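Local coordinates for probable mannosyltransferase KTR4 (PDB 5A07), which belongs to a yeast family of probable mannosyltransferases with a GT-A type fold and holds guanosine-5'-diphosphate and a manganese ion in its pocket, at residues B[419-423]-B[424-428]; B[124-127]-B[128-132]. One frame throughout, in Å; residues are numbered along the deposited sequence.

Overall arrangement
Both contacts are local, each within a few turns of one helix and the residues that follow it; their centres lie about 30 Å apart, and their nearest atoms about 20 Å. Contact 2 belongs to helix 116-131, the connection between parallel strands 105-110 and 138-142 of the main sheet. Contact 1 sits near the C-terminal end of the chain, on helix 418-425. Each is partly buried, but the chemistry differs. In contact 1 the inner side is aromatic, with W421 packed among other rings, and the outer side pairs R423 with H424. In contact 2 polar groups dominate: E127 and N131 bond on the buried side, whereas E128 and K132 form a salt bridge on the exposed one.

Contact 1: residues B[419-423]-B[424-428]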
loop_
_atom_site.group_PDB
_atom_site.type_symbol
_atom_site.label_atom_id
_atom_site.label_comp_id
_atom_site.label_asym_id
_atom_site.label_seq_id
_atom_site.Cartn_x
_atom_site.Cartn_y
_atom_site.Cartn_z
ATOM N N ALA B 419 -0.429 10.763 10.726
ATOM C CA ALA B 419 0.275 11.531 11.753
ATOM C C ALA B 419 1.342 10.707 12.428
ATOM O O ALA B 419 2.416 11.222 12.710
ATOM C CB ALA B 419 -0.690 12.089 12.801
ATOM N N THR B 420 1.070 9.425 12.670
ATOM C CA THR B 420 2.057 8.529 13.265
ATOM C C THR B 420 3.290 8.340 12.369
ATOM O O THR B 420 4.436 8.426 12.830
ATOM C CB THR B 420 1.427 7.173 13.648
ATOM O OG1 THR B 420 0.434 7.413 14.632
ATOM C CG2 THR B 420 2.476 6.170 14.165
ATOM N N TRP B 421 3.055 8.170 11.082
ATOM C CA TRP B 421 4.129 8.054 10.123
ATOM C C TRP B 421 4.962 9.388 10.061
ATOM O O TRP B 421 6.209 9.348 10.064
ATOM C CB TRP B 421 3.533 7.744 8.688
ATOM C CG TRP B 421 4.603 7.496 7.700
ATOM C CD1 TRP B 421 5.186 8.405 6.850
ATOM C CD2 TRP B 421 5.314 6.277 7.531
ATOM N NE1 TRP B 421 6.195 7.825 6.185
ATOM C CE2 TRP B 421 6.299 6.511 6.593
ATOM C CE3 TRP B 421 5.229 5.006 8.153
ATOM C CZ2 TRP B 421 7.183 5.538 6.190
ATOM C CZ3 TRP B 421 6.124 3.992 7.745
ATOM C CH2 TRP B 421 7.103 4.280 6.795
ATOM N N ILE B 422 4.281 10.502 10.028
ATOM C CA ILE B 422 4.977 11.821 10.026
ATOM C C ILE B 422 5.810 11.973 11.296
ATOM O O ILE B 422 6.996 12.337 11.233
ATOM C CB ILE B 422 4.009 13.006 9.924
ATOM C CG1 ILE B 422 3.353 13.014 8.541
ATOM C CG2 ILE B 422 4.743 14.365 10.143
ATOM C CD1 ILE B 422 2.174 13.919 8.429
ATOM N N ARG B 423 5.200 11.686 12.411
ATOM C CA ARG B 423 5.866 11.895 13.720
ATOM C C ARG B 423 7.078 10.994 13.927
ATOM O O ARG B 423 8.108 11.446 14.450
ATOM C CB ARG B 423 4.857 11.686 14.820
ATOM C CG ARG B 423 5.411 11.798 16.265
ATOM C CD ARG B 423 4.311 11.574 17.283
ATOM N NE ARG B 423 3.348 12.614 17.099
ATOM C CZ ARG B 423 2.022 12.491 16.864
ATOM N NH1 ARG B 423 1.436 11.314 16.866
ATOM N NH2 ARG B 423 1.313 13.602 16.654
ATOM N N HIS B 424 6.974 9.735 13.535
ATOM C CA HIS B 424 7.951 8.704 13.922
ATOM C C HIS B 424 8.775 8.112 12.798
ATOM O O HIS B 424 9.839 7.504 13.046
ATOM C CB HIS B 424 7.263 7.532 14.610
ATOM C CG HIS B 424 6.645 7.909 15.904
ATOM N ND1 HIS B 424 7.396 8.168 17.033
ATOM C CD2 HIS B 424 5.360 8.061 16.255
ATOM C CE1 HIS B 424 6.587 8.487 18.017
ATOM N NE2 HIS B 424 5.344 8.439 17.572
ATOM N N SER B 425 8.319 8.218 11.562
ATOM C CA SER B 425 8.986 7.515 10.516
ATOM C C SER B 425 9.700 8.418 9.585
ATOM O O SER B 425 10.512 7.942 8.823
ATOM C CB SER B 425 8.060 6.658 9.669
ATOM O OG SER B 425 7.419 5.706 10.445
ATOM N N MET B 426 9.425 9.700 9.601
ATOM C CA MET B 426 10.083 10.585 8.659
ATOM C C MET B 426 11.242 11.348 9.316
ATOM O O MET B 426 11.022 12.087 10.258
ATOM C CB MET B 426 9.071 11.549 8.057
ATOM C CG MET B 426 7.988 10.831 7.169
ATOM S SD MET B 426 6.688 11.937 6.592
ATOM C CE MET B 426 7.489 12.861 5.322
ATOM N N SER B 427 12.441 11.202 8.780
ATOM C CA SER B 427 13.542 12.057 9.251
ATOM C C SER B 427 13.587 13.335 8.458
ATOM O O SER B 427 12.769 13.553 7.536
ATOM C CB SER B 427 14.850 11.320 9.123
ATOM O OG SER B 427 15.176 11.148 7.745
ATOM N N GLU B 428 14.588 14.173 8.764
ATOM C CA GLU B 428 14.741 15.516 8.123
ATOM C C GLU B 428 14.707 15.406 6.578
ATOM O O GLU B 428 14.049 16.190 5.934
ATOM C CB GLU B 428 16.048 16.280 8.603
ATOM C CG GLU B 428 17.324 15.515 8.340
ATOM C CD GLU B 428 18.554 15.723 9.308
ATOM O OE1 GLU B 428 18.479 15.293 10.482
ATOM O OE2 GLU B 428 19.624 16.229 8.819
HETATM O O HOH W 1 9.325 13.710 12.116
HETATM O O HOH W 2 2.509 8.837 18.048
#
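A Met-aromatic contact of W421 with M426, beside a CH-pi contact of W421 with S425, lines the inner side of helix 418-425. S425 CB stands almost squarely over the indole, 3.4 Å from the centroid of the W421 six-membered ring and 8° off its normal. The hydroxyl lies over the same face, S425 OG being 3.2 Å from W421 CE3. With W421 CG anti to the backbone N (chi1 -175°), the ring extends along the helix beneath S425. The M426 side chain crosses that of W421 at about a right angle: M426 CG comes within 3.6 Å of W421 NE1, while its sulfur meets the five-membered ring obliquely and also touches I422 CG1, at 4.0 Å from M426 SD. On the outer side, R423 CG lies over the H424 imidazole, 3.8 Å from its centroid. A water in the imidazole plane bridges H424 NE2 and R423 NH1, 2.9 Å from each; N72 also bonds R423 NH1. Backbone bonds from H424 N to T420 O and S425 N to W421 O continue the helix. W295, F258 and F317 meet W421 edge-to-face, an aromatic cluster that joins helix 418-425 to helix 293-297 and the main sheet.

Contact 2: residues B[124-127]-B[128-132]; sequences QQLE and EEYNK
Q124 begins the turn by accepting the backbone N-H of E128, 3.0 Å from Q124 O to E128 N, and E128 CB rests near the same oxygen. Q125 repeats the pattern one residue on, its carbonyl taking the N-H of E129, while E129 CG folds to 3.3 Å from Q125 O. At L126 the helix widens. L126 O receives a weak bond from Y130 N and a straighter one from N131 N, at 2.9 Å and 168°, the spacing of a pi-type turn. The leucine also reaches forward, L126 CD1 lying 4.2 Å from Y130 CB and oblique to the tyrosine ring. E127 bonds through both its carbonyl and its carboxylate. The carbonyl takes K132 N in the carbonyl plane, on a lone pair, and the lysine's alkyl chain passes close by, with K132 CG 3.2 Å from E127 O. The E127 side chain bends at chi2 (-74°), which turns its carboxylate toward N131. N131 ND2 then donates to E127 OE2 over 3.1 Å, arriving from above the carboxylate plane, and the amide is steeply turned against that plane. Y138 also bonds E127 OE2, R162 forms a salt bridge with E127 OE1, and the carbonyl of Y136 takes a bond from N131 ND2. On the exposed side K132, extended beyond CG, runs back to E128, where K132 NZ and E128 OE1 form a salt bridge of 3.0 Å. The buried carboxylate of E127 is thus gripped through both oxygens, and R162 would probably favour its ionised form. Y136 and Y138 tie the end of the beta-alpha-beta crossover helix to the start of strand 138-142, and R162 ties it to the loop leading into strand 164-168.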
loop_
_atom_site.group_PDB
_atom_site.type_symbol
_atom_site.label_atom_id
_atom_site.label_comp_id
_atom_site.label_asym_id
_atom_site.label_seq_id
_atom_site.Cartn_x
_atom_site.Cartn_y
_atom_site.Cartn_z
ATOM N N GLN B 124 -7.966 6.602 -17.557
ATOM C CA GLN B 124 -8.055 7.918 -18.193
ATOM C C GLN B 124 -7.502 9.032 -17.277
ATOM O O GLN B 124 -6.804 9.955 -17.715
ATOM C CB GLN B 124 -9.525 8.219 -18.566
ATOM C CG GLN B 124 -9.939 7.389 -19.790
ATOM C CD GLN B 124 -11.385 7.591 -20.172
ATOM O OE1 GLN B 124 -12.189 7.748 -19.293
ATOM N NE2 GLN B 124 -11.715 7.444 -21.443
ATOM N N GLN B 125 -7.822 8.949 -16.039
ATOM C CA GLN B 125 -7.249 9.866 -15.082
ATOM C C GLN B 125 -5.752 9.731 -14.872
ATOM O O GLN B 125 -5.023 10.767 -14.747
ATOM C CB GLN B 125 -8.008 9.710 -13.775
ATOM C CG GLN B 125 -9.395 10.292 -14.028
ATOM C CD GLN B 125 -10.140 10.256 -12.805
ATOM O OE1 GLN B 125 -10.876 9.299 -12.602
ATOM N NE2 GLN B 125 -9.792 11.097 -11.896
ATOM N N LEU B 126 -5.251 8.502 -14.851
ATOM C CA LEU B 126 -3.793 8.299 -14.683
ATOM C C LEU B 126 -3.090 8.805 -15.941
ATOM O O LEU B 126 -1.988 9.388 -15.860
ATOM C CB LEU B 126 -3.456 6.816 -14.470
ATOM C CG LEU B 126 -1.982 6.469 -14.399
ATOM C CD1 LEU B 126 -1.400 7.152 -13.224
ATOM C CD2 LEU B 126 -1.866 4.939 -14.302
ATOM N N GLU B 127 -3.681 8.587 -17.108
ATOM C CA GLU B 127 -3.053 9.090 -18.355
ATOM C C GLU B 127 -3.007 10.654 -18.335
ATOM O O GLU B 127 -1.976 11.280 -18.631
ATOM C CB GLU B 127 -3.851 8.630 -19.567
ATOM C CG GLU B 127 -3.597 7.180 -19.979
ATOM C CD GLU B 127 -2.251 6.969 -20.666
ATOM O OE1 GLU B 127 -1.911 7.809 -21.533
ATOM O OE2 GLU B 127 -1.548 5.960 -20.393
ATOM N N GLU B 128 -4.135 11.236 -18.003
ATOM C CA GLU B 128 -4.279 12.695 -18.047
ATOM C C GLU B 128 -3.330 13.364 -17.037
ATOM O O GLU B 128 -2.729 14.377 -17.335
ATOM C CB GLU B 128 -5.712 13.082 -17.747
ATOM C CG GLU B 128 -6.037 14.600 -17.667
ATOM C CD GLU B 128 -5.559 15.387 -18.907
ATOM O OE1 GLU B 128 -5.399 14.801 -20.005
ATOM O OE2 GLU B 128 -5.237 16.582 -18.800
ATOM N N GLU B 129 -3.172 12.800 -15.844
ATOM C CA GLU B 129 -2.382 13.461 -14.830
ATOM C C GLU B 129 -0.910 13.066 -14.886
ATOM O O GLU B 129 -0.084 13.726 -14.280
ATOM C CB GLU B 129 -2.917 13.131 -13.426
ATOM C CG GLU B 129 -4.378 13.548 -13.188
ATOM C CD GLU B 129 -4.719 15.043 -13.527
ATOM O OE1 GLU B 129 -3.837 15.911 -13.456
ATOM O OE2 GLU B 129 -5.895 15.325 -13.955
ATOM N N TYR B 130 -0.600 11.958 -15.549
ATOM C CA TYR B 130 0.763 11.411 -15.562
ATOM C C TYR B 130 1.229 10.733 -16.849
ATOM O O TYR B 130 2.150 11.224 -17.566
ATOM C CB TYR B 130 0.976 10.458 -14.376
ATOM C CG TYR B 130 2.370 9.819 -14.396
ATOM C CD1 TYR B 130 3.501 10.579 -14.178
ATOM C CD2 TYR B 130 2.556 8.490 -14.693
ATOM C CE1 TYR B 130 4.755 10.046 -14.205
ATOM C CE2 TYR B 130 3.853 7.896 -14.734
ATOM C CZ TYR B 130 4.940 8.703 -14.489
ATOM O OH TYR B 130 6.207 8.200 -14.468
ATOM N N ASN B 131 0.616 9.620 -17.153
ATOM C CA ASN B 131 1.210 8.700 -18.092
ATOM C C ASN B 131 1.208 9.121 -19.561
ATOM O O ASN B 131 1.979 8.605 -20.312
ATOM C CB ASN B 131 0.627 7.292 -17.928
ATOM C CG ASN B 131 1.615 6.185 -18.373
ATOM O OD1 ASN B 131 2.823 6.318 -18.249
ATOM N ND2 ASN B 131 1.070 5.136 -19.008
ATOM N N LYS B 132 0.384 10.093 -19.951
ATOM C CA LYS B 132 0.377 10.541 -21.326
ATOM C C LYS B 132 1.712 11.173 -21.653
ATOM O O LYS B 132 2.086 11.200 -22.809
ATOM C CB LYS B 132 -0.742 11.535 -21.599
ATOM C CG LYS B 132 -0.507 12.922 -20.989
ATOM C CD LYS B 132 -1.701 13.827 -21.219
ATOM C CE LYS B 132 -1.464 15.199 -20.600
ATOM N NZ LYS B 132 -2.711 15.983 -20.813
#